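Local coordinates for protein BauA (Acinetobacter baumannii, PDB 6HCP) that serves as the outer-membrane receptor for ferric preacinetobactin and, as a member of the TonB-dependent receptor family, probably carries the iron-loaded siderophore across the outer membrane, at residues 133-138 with 163-168; 202-207 with 227-232; 532-537 with 555-560. All coordinates share one frame; numbering follows the deposited sequence.

Interaction 1: residues 133-138 with 163-168; sequences EMFGRV and LVTKYA
Leu-163 lies across the ring of Phe-135 in a CH-pi contact, its CB 3.7 Å from the ring centroid and over one face, while CD1 runs on toward the rim atoms CE2 and CZ. CG of Met-134 lies against the opposite face, off toward the rim, and Val-164 C sits at the ring edge. The other methyl of Leu-163, CD2, touches Val-138 CG1 at 3.9 Å. The backbone pairing shifts by one residue at a classic beta bulge: Val-164 O accepts Gly-136 N at 2.7 Å and, weakly, Arg-137 N at 3.3 Å, and Val-164 N returns a bond to Arg-137 O. Beyond the bulge Lys-166 grips the turn twice. Its N reaches Met-134 O, and its side chain, extended beyond CG, carries NZ to Glu-133 O at 2.7 Å; the same ammonium forms a salt bridge with Asp-191 of the barrel. Arg-137 curls back through a bend at chi2 (-77°); NH1 donates to Gly-136 O at 2.8 Å from above the carbonyl plane, and NH2 forms a salt bridge with Asp-36. The contact lies in the plug sheet between strands 64-68 and 117-118, with helix 81-84 against Val-138 and barrel strand 221-234 against Met-134.

Interaction 2: residues 202-207 with 227-232; sequences FGVRIN and FSLGLD
Strands 202-207 and 227-232 run antiparallel, at 168° with axes 4.7 Å apart, as neighbouring staves of the transmembrane beta-barrel in a beta hairpin. Three hydrogen-bonded pairs, Gly-203 with Asp-232, Arg-205 with Gly-230 and Asn-207 with Ser-228, each exchange two N-H...O bonds; Gly-230 N to Arg-205 O, at 2.8 Å and 171°, is nearly straight. The non-hydrogen-bonded pairs put apolar groups on one face. Leu-231 CD2 runs alongside Val-204 and touches both its methyls, CG1 at 3.9 Å, and Leu-229 neighbours Ile-206. In Phe-227 a chi1 near 180° (178°) carries the ring toward the neighbouring strand, where CE1 comes to 3.6 Å from Ile-206 CG2; a bound detergent molecule also touches this phenylalanine, consistent with a lipid-facing surface. The other face is polar and turned toward the plug. Arg-205 sends NE to Asp-191 and NH1 to Tyr-167 O, Asp-232 pairs with Arg-195 through OD2, and OD1 of Asn-207 takes a bond from His-189. On this polar face one water bridges the two strands: it donates to Arg-205 O, accepts from Asn-207 ND2 at 3.0 Å, and shares a hydrogen bond of 2.7 Å with Ser-228 OG.

Interaction 3: residues 532-537 with 555-560; sequences EITKPS and DGEQRN. With EDO (1,2-ethanediol), chain E; EDO (1,2-ethanediol), chain S.
Thr-534 and Arg-559 face each other as a non-hydrogen-bonded pair in two adjacent antiparallel strands of the beta-barrel, 532-537 and 555-560. Their backbones exchange six hydrogen bonds, two at each of the pairs Ile-533 with Asn-560, Lys-535 with Gln-558 and Ser-537 with Gly-556. At the last pair Ser-537 N stands above the carbonyl plane of Gly-556, 66° out of it. Apolar contact is thin: Arg-559, extended through chi2 (-178°), runs its CG 3.9 Å from Thr-534 CG2 and its CD past Glu-532. At longer range, Glu-532 OE1 is 4.5 Å from Arg-559 NE and well out of the guanidinium plane; its salt bridge goes instead to Arg-561, while a water links Glu-532 OE2 and Arg-559 NH2 weakly. Glu-557 OE2 lies 3.8 Å from Thr-534 CB, while its OE1 is hydrogen-bonded to Thr-589. Among amides, Gln-558 NE2 gives a straight bond (167°) to Asn-560 OD1. ND2 of Asn-560 binds Arg-107 O, and Tyr-109 OH bonds to Ile-533 O, joining this wall to the plug. Of two ethanediols, probably from the crystallisation liquor, one donates to Glu-532 OE2 at 2.8 Å, and O1 of the other shares a hydrogen bond of 2.5 Å with Ser-537 OG.

Along the chain the three contacts follow in series, from the plug in interaction 1 to the barrel wall in interactions 2 and 3. Interactions 1 and 2 have centres about 10 Å apart and touch: Tyr-167 O is 3.0 Å from Arg-205 NH1, a probable hydrogen bond, and Met-134 CB packs on Ser-228 OG. Plug and barrel are thus joined directly there. Interaction 3 stands on the other side of the chain's centre, about 35 Å from interaction 1 and 43 Å from interaction 2 between centres, and touches neither. Its wall meets other plug residues, so the plug is held against distant parts of the barrel, as in TonB-dependent receptors, whose plug fills the barrel lumen.

Interaction 1: residues 133-138 with 163-168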
loop_
_atom_site.group_PDB
_atom_site.type_symbol
_atom_site.label_atom_id
_atom_site.label_comp_id
_atom_site.label_asym_id
_atom_site.label_seq_id
_atom_site.Cartn_x
_atom_site.Cartn_y
_atom_site.Cartn_z
ATOM N N GLU A 133 -28.846 0.864 6.717
ATOM C CA GLU A 133 -29.449 -0.139 5.804
ATOM C C GLU A 133 -30.965 0.049 5.666
ATOM O O GLU A 133 -31.546 -0.412 4.698
ATOM C CB GLU A 133 -29.160 -1.557 6.286
ATOM C CG GLU A 133 -27.747 -2.007 5.963
ATOM C CD GLU A 133 -26.708 -1.563 6.976
ATOM O OE1 GLU A 133 -27.086 -0.889 7.982
ATOM O OE2 GLU A 133 -25.536 -1.969 6.821
ATOM N N MET A 134 -31.620 0.676 6.638
ATOM C CA MET A 134 -33.089 0.735 6.590
ATOM C C MET A 134 -33.592 2.017 5.925
ATOM O O MET A 134 -34.809 2.236 5.866
ATOM C CB MET A 134 -33.705 0.573 7.984
ATOM C CG MET A 134 -33.348 1.658 8.972
ATOM S SD MET A 134 -34.124 1.367 10.600
ATOM C CE MET A 134 -35.775 1.971 10.299
ATOM N N PHE A 135 -32.700 2.819 5.324
ATOM C CA PHE A 135 -33.142 4.113 4.805
ATOM C C PHE A 135 -33.076 4.178 3.283
ATOM O O PHE A 135 -32.059 3.827 2.665
ATOM C CB PHE A 135 -32.364 5.247 5.479
ATOM C CG PHE A 135 -32.450 5.187 6.980
ATOM C CD1 PHE A 135 -33.655 5.427 7.626
ATOM C CD2 PHE A 135 -31.342 4.852 7.748
ATOM C CE1 PHE A 135 -33.765 5.267 8.999
ATOM C CE2 PHE A 135 -31.448 4.721 9.123
ATOM C CZ PHE A 135 -32.662 4.904 9.744
ATOM N N GLY A 136 -34.116 4.789 2.710
ATOM C CA GLY A 136 -34.187 5.122 1.298
ATOM C C GLY A 136 -33.491 6.434 0.974
ATOM O O GLY A 136 -33.017 6.639 -0.146
ATOM N N ARG A 137 -33.506 7.370 1.935
ATOM C CA ARG A 137 -32.888 8.675 1.752
ATOM C C ARG A 137 -32.246 9.099 3.075
ATOM O O ARG A 137 -32.725 8.775 4.147
ATOM C CB ARG A 137 -33.878 9.764 1.334
ATOM C CG ARG A 137 -34.702 9.443 0.096
ATOM C CD ARG A 137 -33.896 9.624 -1.181
ATOM N NE ARG A 137 -34.725 9.396 -2.352
ATOM C CZ ARG A 137 -34.784 8.265 -3.060
ATOM N NH1 ARG A 137 -34.124 7.172 -2.694
ATOM N NH2 ARG A 137 -35.532 8.252 -4.150
ATOM N N VAL A 138 -31.141 9.829 2.958
ATOM C CA VAL A 138 -30.534 10.518 4.082
ATOM C C VAL A 138 -30.431 11.989 3.707
ATOM O O VAL A 138 -29.717 12.323 2.765
ATOM C CB VAL A 138 -29.148 9.941 4.417
ATOM C CG1 VAL A 138 -28.435 10.815 5.448
ATOM C CG2 VAL A 138 -29.242 8.511 4.900
ATOM N N LEU A 163 -33.801 10.979 8.248
ATOM C CA LEU A 163 -33.640 9.655 7.681
ATOM C C LEU A 163 -35.010 9.147 7.232
ATOM O O LEU A 163 -35.972 9.117 8.033
ATOM C CB LEU A 163 -33.032 8.717 8.725
ATOM C CG LEU A 163 -31.765 9.233 9.411
ATOM C CD1 LEU A 163 -31.224 8.204 10.384
ATOM C CD2 LEU A 163 -30.695 9.601 8.399
ATOM N N VAL A 164 -35.115 8.879 5.931
ATOM C CA VAL A 164 -36.362 8.461 5.304
ATOM C C VAL A 164 -36.306 6.941 5.138
ATOM O O VAL A 164 -35.374 6.415 4.523
ATOM C CB VAL A 164 -36.555 9.169 3.954
ATOM C CG1 VAL A 164 -37.808 8.689 3.228
ATOM C CG2 VAL A 164 -36.556 10.678 4.104
ATOM N N THR A 165 -37.261 6.235 5.737
ATOM C CA THR A 165 -37.225 4.778 5.770
ATOM C C THR A 165 -37.660 4.205 4.411
ATOM O O THR A 165 -38.228 4.913 3.564
ATOM C CB THR A 165 -38.096 4.215 6.897
ATOM O OG1 THR A 165 -39.426 4.698 6.701
ATOM C CG2 THR A 165 -37.570 4.601 8.261
ATOM N N LYS A 166 -37.361 2.920 4.226
ATOM C CA LYS A 166 -37.703 2.183 2.993
ATOM C C LYS A 166 -39.120 1.593 3.108
ATOM O O LYS A 166 -39.447 0.944 4.109
ATOM C CB LYS A 166 -36.736 1.013 2.796
ATOM C CG LYS A 166 -35.311 1.370 2.412
ATOM C CD LYS A 166 -34.372 0.169 2.555
ATOM C CE LYS A 166 -33.026 0.378 1.889
ATOM N NZ LYS A 166 -32.149 -0.807 2.055
ATOM N N TYR A 167 -39.891 1.716 2.025
ATOM C CA TYR A 167 -41.168 1.009 1.887
ATOM C C TYR A 167 -41.146 0.170 0.594
ATOM O O TYR A 167 -40.304 0.380 -0.298
ATOM C CB TYR A 167 -42.316 2.023 1.904
ATOM C CG TYR A 167 -42.399 2.853 3.167
ATOM C CD1 TYR A 167 -42.821 2.294 4.365
ATOM C CD2 TYR A 167 -41.970 4.171 3.178
ATOM C CE1 TYR A 167 -42.875 3.043 5.533
ATOM C CE2 TYR A 167 -42.027 4.935 4.334
ATOM C CZ TYR A 167 -42.469 4.371 5.517
ATOM O OH TYR A 167 -42.495 5.131 6.657
ATOM N N ALA A 168 -42.093 -0.765 0.486
ATOM C CA ALA A 168 -42.114 -1.733 -0.614
ATOM C C ALA A 168 -42.429 -1.038 -1.934
ATOM O O ALA A 168 -43.437 -0.352 -2.066
ATOM C CB ALA A 168 -43.106 -2.829 -0.330
#

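Interaction 2: residues 202-207 with 227-232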
loop_
_atom_site.group_PDB
_atom_site.type_symbol
_atom_site.label_atom_id
_atom_site.label_comp_id
_atom_site.label_asym_id
_atom_site.label_seq_id
_atom_site.Cartn_x
_atom_site.Cartn_y
_atom_site.Cartn_z
ATOM N N PHE A 202 -51.218 -2.294 0.148
ATOM C CA PHE A 202 -50.402 -2.611 1.315
ATOM C C PHE A 202 -48.968 -2.948 0.892
ATOM O O PHE A 202 -48.751 -3.653 -0.091
ATOM C CB PHE A 202 -50.951 -3.797 2.107
ATOM C CG PHE A 202 -52.364 -3.632 2.595
ATOM C CD1 PHE A 202 -52.628 -2.951 3.770
ATOM C CD2 PHE A 202 -53.422 -4.216 1.911
ATOM C CE1 PHE A 202 -53.931 -2.808 4.221
ATOM C CE2 PHE A 202 -54.723 -4.080 2.369
ATOM C CZ PHE A 202 -54.976 -3.351 3.507
ATOM N N GLY A 203 -48.001 -2.515 1.705
ATOM C CA GLY A 203 -46.583 -2.799 1.460
ATOM C C GLY A 203 -45.886 -3.288 2.712
ATOM O O GLY A 203 -46.177 -2.830 3.826
ATOM N N VAL A 204 -44.992 -4.268 2.534
ATOM C CA VAL A 204 -44.123 -4.759 3.588
ATOM C C VAL A 204 -42.674 -4.720 3.071
ATOM O O VAL A 204 -42.369 -5.265 1.994
ATOM C CB VAL A 204 -44.509 -6.184 4.004
ATOM C CG1 VAL A 204 -43.576 -6.702 5.073
ATOM C CG2 VAL A 204 -45.966 -6.290 4.444
ATOM N N ARG A 205 -41.784 -4.096 3.845
ATOM C CA ARG A 205 -40.338 -4.024 3.494
ATOM C C ARG A 205 -39.506 -4.357 4.738
ATOM O O ARG A 205 -39.685 -3.767 5.791
ATOM C CB ARG A 205 -40.032 -2.643 2.899
ATOM C CG ARG A 205 -38.578 -2.444 2.489
ATOM C CD ARG A 205 -38.356 -2.559 1.000
ATOM N NE ARG A 205 -36.974 -2.305 0.628
ATOM C CZ ARG A 205 -36.593 -1.358 -0.203
ATOM N NH1 ARG A 205 -37.470 -0.477 -0.652
ATOM N NH2 ARG A 205 -35.326 -1.288 -0.581
ATOM N N ILE A 206 -38.638 -5.366 4.631
ATOM C CA ILE A 206 -37.918 -5.884 5.761
ATOM C C ILE A 206 -36.414 -5.811 5.452
ATOM O O ILE A 206 -35.994 -6.222 4.386
ATOM C CB ILE A 206 -38.357 -7.329 6.073
ATOM C CG1 ILE A 206 -39.857 -7.429 6.371
ATOM C CG2 ILE A 206 -37.557 -7.906 7.212
ATOM C CD1 ILE A 206 -40.363 -8.851 6.368
ATOM N N ASN A 207 -35.622 -5.332 6.417
ATOM C CA ASN A 207 -34.174 -5.358 6.299
ATOM C C ASN A 207 -33.612 -6.065 7.521
ATOM O O ASN A 207 -34.082 -5.855 8.646
ATOM C CB ASN A 207 -33.586 -3.953 6.131
ATOM C CG ASN A 207 -33.778 -3.387 4.749
ATOM O OD1 ASN A 207 -32.866 -3.433 3.923
ATOM N ND2 ASN A 207 -34.966 -2.859 4.479
ATOM N N PHE A 227 -32.604 -5.090 12.541
ATOM C CA PHE A 227 -33.805 -5.647 11.959
ATOM C C PHE A 227 -34.833 -4.524 11.874
ATOM O O PHE A 227 -35.067 -3.844 12.870
ATOM C CB PHE A 227 -34.305 -6.830 12.790
ATOM C CG PHE A 227 -35.589 -7.440 12.282
ATOM C CD1 PHE A 227 -35.586 -8.256 11.160
ATOM C CD2 PHE A 227 -36.803 -7.147 12.880
ATOM C CE1 PHE A 227 -36.771 -8.766 10.649
ATOM C CE2 PHE A 227 -37.987 -7.661 12.370
ATOM C CZ PHE A 227 -37.970 -8.447 11.242
ATOM N N SER A 228 -35.356 -4.289 10.672
ATOM C CA SER A 228 -36.293 -3.208 10.438
ATOM C C SER A 228 -37.503 -3.696 9.640
ATOM O O SER A 228 -37.383 -4.565 8.784
ATOM C CB SER A 228 -35.642 -2.036 9.744
ATOM O OG SER A 228 -35.319 -2.338 8.400
ATOM N N LEU A 229 -38.622 -2.998 9.844
ATOM C CA LEU A 229 -39.872 -3.252 9.158
ATOM C C LEU A 229 -40.469 -1.912 8.741
ATOM O O LEU A 229 -40.535 -0.996 9.562
ATOM C CB LEU A 229 -40.810 -3.992 10.114
ATOM C CG LEU A 229 -42.164 -4.381 9.532
ATOM C CD1 LEU A 229 -41.985 -5.421 8.438
ATOM C CD2 LEU A 229 -43.076 -4.898 10.630
ATOM N N GLY A 230 -40.770 -1.784 7.447
ATOM C CA GLY A 230 -41.512 -0.646 6.898
ATOM C C GLY A 230 -42.827 -1.112 6.283
ATOM O O GLY A 230 -42.815 -1.939 5.369
ATOM N N LEU A 231 -43.946 -0.735 6.915
ATOM C CA LEU A 231 -45.306 -1.108 6.474
ATOM C C LEU A 231 -46.025 0.148 6.002
ATOM O O LEU A 231 -45.919 1.198 6.622
ATOM C CB LEU A 231 -46.092 -1.743 7.620
ATOM C CG LEU A 231 -45.366 -2.818 8.417
ATOM C CD1 LEU A 231 -46.172 -3.218 9.642
ATOM C CD2 LEU A 231 -45.070 -4.029 7.549
ATOM N N ASP A 232 -46.841 0.011 4.962
ATOM C CA ASP A 232 -47.642 1.115 4.532
ATOM C C ASP A 232 -48.988 0.619 3.985
ATOM O O ASP A 232 -49.117 -0.521 3.505
ATOM C CB ASP A 232 -46.930 1.958 3.480
ATOM C CG ASP A 232 -46.900 1.315 2.100
ATOM O OD1 ASP A 232 -46.050 0.438 1.905
ATOM O OD2 ASP A 232 -47.586 1.844 1.190
HETATM O O HOH W 1 -37.184 -2.318 6.407
#

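Interaction 3: residues 532-537 with 555-560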
loop_
_atom_site.group_PDB
_atom_site.type_symbol
_atom_site.label_atom_id
_atom_site.label_comp_id
_atom_site.label_asym_id
_atom_site.label_seq_id
_atom_site.Cartn_x
_atom_site.Cartn_y
_atom_site.Cartn_z
ATOM N N GLU A 532 -24.416 33.786 8.331
ATOM C CA GLU A 532 -23.901 34.183 9.613
ATOM C C GLU A 532 -24.826 33.597 10.677
ATOM O O GLU A 532 -26.052 33.758 10.602
ATOM C CB GLU A 532 -23.822 35.707 9.750
ATOM C CG GLU A 532 -23.430 36.147 11.143
ATOM C CD GLU A 532 -23.261 37.652 11.313
ATOM O OE1 GLU A 532 -22.307 38.203 10.738
ATOM O OE2 GLU A 532 -24.117 38.257 11.955
ATOM N N ILE A 533 -24.233 32.840 11.606
ATOM C CA ILE A 533 -25.013 32.193 12.649
ATOM C C ILE A 533 -24.372 32.571 13.985
ATOM O O ILE A 533 -23.218 32.183 14.218
ATOM C CB ILE A 533 -25.025 30.666 12.491
ATOM C CG1 ILE A 533 -25.605 30.211 11.151
ATOM C CG2 ILE A 533 -25.749 30.019 13.662
ATOM C CD1 ILE A 533 -25.246 28.782 10.782
ATOM N N THR A 534 -25.173 33.129 14.897
ATOM C CA THR A 534 -24.723 33.410 16.251
ATOM C C THR A 534 -25.353 32.414 17.210
ATOM O O THR A 534 -26.556 32.204 17.191
ATOM C CB THR A 534 -25.015 34.862 16.667
ATOM O OG1 THR A 534 -26.420 35.085 16.558
ATOM C CG2 THR A 534 -24.256 35.853 15.816
ATOM N N LYS A 535 -24.530 31.897 18.134
ATOM C CA LYS A 535 -25.002 30.944 19.125
ATOM C C LYS A 535 -24.604 31.446 20.510
ATOM O O LYS A 535 -23.422 31.644 20.801
ATOM C CB LYS A 535 -24.413 29.547 18.899
ATOM C CG LYS A 535 -24.886 28.496 19.893
ATOM C CD LYS A 535 -24.331 27.071 19.624
ATOM C CE LYS A 535 -25.161 25.961 20.217
ATOM N NZ LYS A 535 -25.157 25.963 21.700
ATOM N N PRO A 536 -25.574 31.598 21.427
ATOM C CA PRO A 536 -25.253 32.087 22.766
ATOM C C PRO A 536 -24.700 30.977 23.673
ATOM O O PRO A 536 -24.966 29.795 23.450
ATOM C CB PRO A 536 -26.588 32.621 23.311
ATOM C CG PRO A 536 -27.648 31.895 22.515
ATOM C CD PRO A 536 -27.019 31.509 21.179
ATOM N N SER A 537 -23.966 31.389 24.719
ATOM C CA SER A 537 -23.566 30.502 25.779
ATOM C C SER A 537 -23.665 31.264 27.107
ATOM O O SER A 537 -23.716 32.486 27.146
ATOM C CB SER A 537 -22.153 29.957 25.563
ATOM O OG SER A 537 -21.203 31.020 25.607
ATOM N N ASP A 555 -24.549 35.800 28.192
ATOM C CA ASP A 555 -23.849 36.840 27.440
ATOM C C ASP A 555 -22.820 36.255 26.455
ATOM O O ASP A 555 -22.212 37.003 25.706
ATOM C CB ASP A 555 -23.033 37.745 28.379
ATOM C CG ASP A 555 -23.865 38.704 29.199
ATOM O OD1 ASP A 555 -25.072 38.783 28.931
ATOM O OD2 ASP A 555 -23.316 39.266 30.176
ATOM N N GLY A 556 -22.475 34.978 26.587
ATOM C CA GLY A 556 -21.429 34.427 25.724
ATOM C C GLY A 556 -21.934 34.322 24.294
ATOM O O GLY A 556 -23.136 34.203 24.061
ATOM N N GLU A 557 -21.012 34.300 23.332
ATOM C CA GLU A 557 -21.407 34.166 21.958
ATOM C C GLU A 557 -20.291 33.534 21.129
ATOM O O GLU A 557 -19.125 33.934 21.225
ATOM C CB GLU A 557 -21.771 35.528 21.386
ATOM C CG GLU A 557 -22.313 35.448 19.967
ATOM C CD GLU A 557 -22.688 36.807 19.404
ATOM O OE1 GLU A 557 -21.786 37.520 18.869
ATOM O OE2 GLU A 557 -23.887 37.117 19.461
ATOM N N GLN A 558 -20.723 32.689 20.187
ATOM C CA GLN A 558 -19.917 32.256 19.066
ATOM C C GLN A 558 -20.640 32.713 17.791
ATOM O O GLN A 558 -21.869 32.631 17.702
ATOM C CB GLN A 558 -19.754 30.739 19.094
ATOM C CG GLN A 558 -18.948 30.195 17.907
ATOM C CD GLN A 558 -18.588 28.731 18.031
ATOM O OE1 GLN A 558 -18.496 28.188 19.126
ATOM N NE2 GLN A 558 -18.443 28.058 16.898
ATOM N N ARG A 559 -19.871 33.210 16.834
ATOM C CA ARG A 559 -20.390 33.667 15.565
ATOM C C ARG A 559 -19.658 32.948 14.435
ATOM O O ARG A 559 -18.458 33.115 14.274
ATOM C CB ARG A 559 -20.167 35.173 15.391
ATOM C CG ARG A 559 -20.791 35.738 14.123
ATOM C CD ARG A 559 -20.508 37.231 13.963
ATOM N NE ARG A 559 -19.089 37.515 13.813
ATOM C CZ ARG A 559 -18.486 38.618 14.265
ATOM N NH1 ARG A 559 -17.177 38.756 14.162
ATOM N NH2 ARG A 559 -19.198 39.592 14.798
ATOM N N ASN A 560 -20.415 32.158 13.672
ATOM C CA ASN A 560 -19.896 31.439 12.518
ATOM C C ASN A 560 -20.379 32.129 11.238
ATOM O O ASN A 560 -21.578 32.186 10.965
ATOM C CB ASN A 560 -20.343 29.974 12.512
ATOM C CG ASN A 560 -19.660 29.102 13.535
ATOM O OD1 ASN A 560 -19.068 29.603 14.495
ATOM N ND2 ASN A 560 -19.852 27.790 13.403
HETATM C C1 EDO E . -18.885 30.444 23.195
HETATM O O1 EDO E . -20.214 30.955 23.275
HETATM C C2 EDO E . -17.973 31.630 23.470
HETATM O O2 EDO E . -18.062 31.938 24.862
HETATM C C1 EDO S . -28.485 36.423 12.639
HETATM O O1 EDO S . -29.035 37.725 12.851
HETATM C C2 EDO S . -27.048 36.611 12.248
HETATM O O2 EDO S . -26.419 37.344 13.303
HETATM O O HOH W 2 -22.444 40.105 14.225
#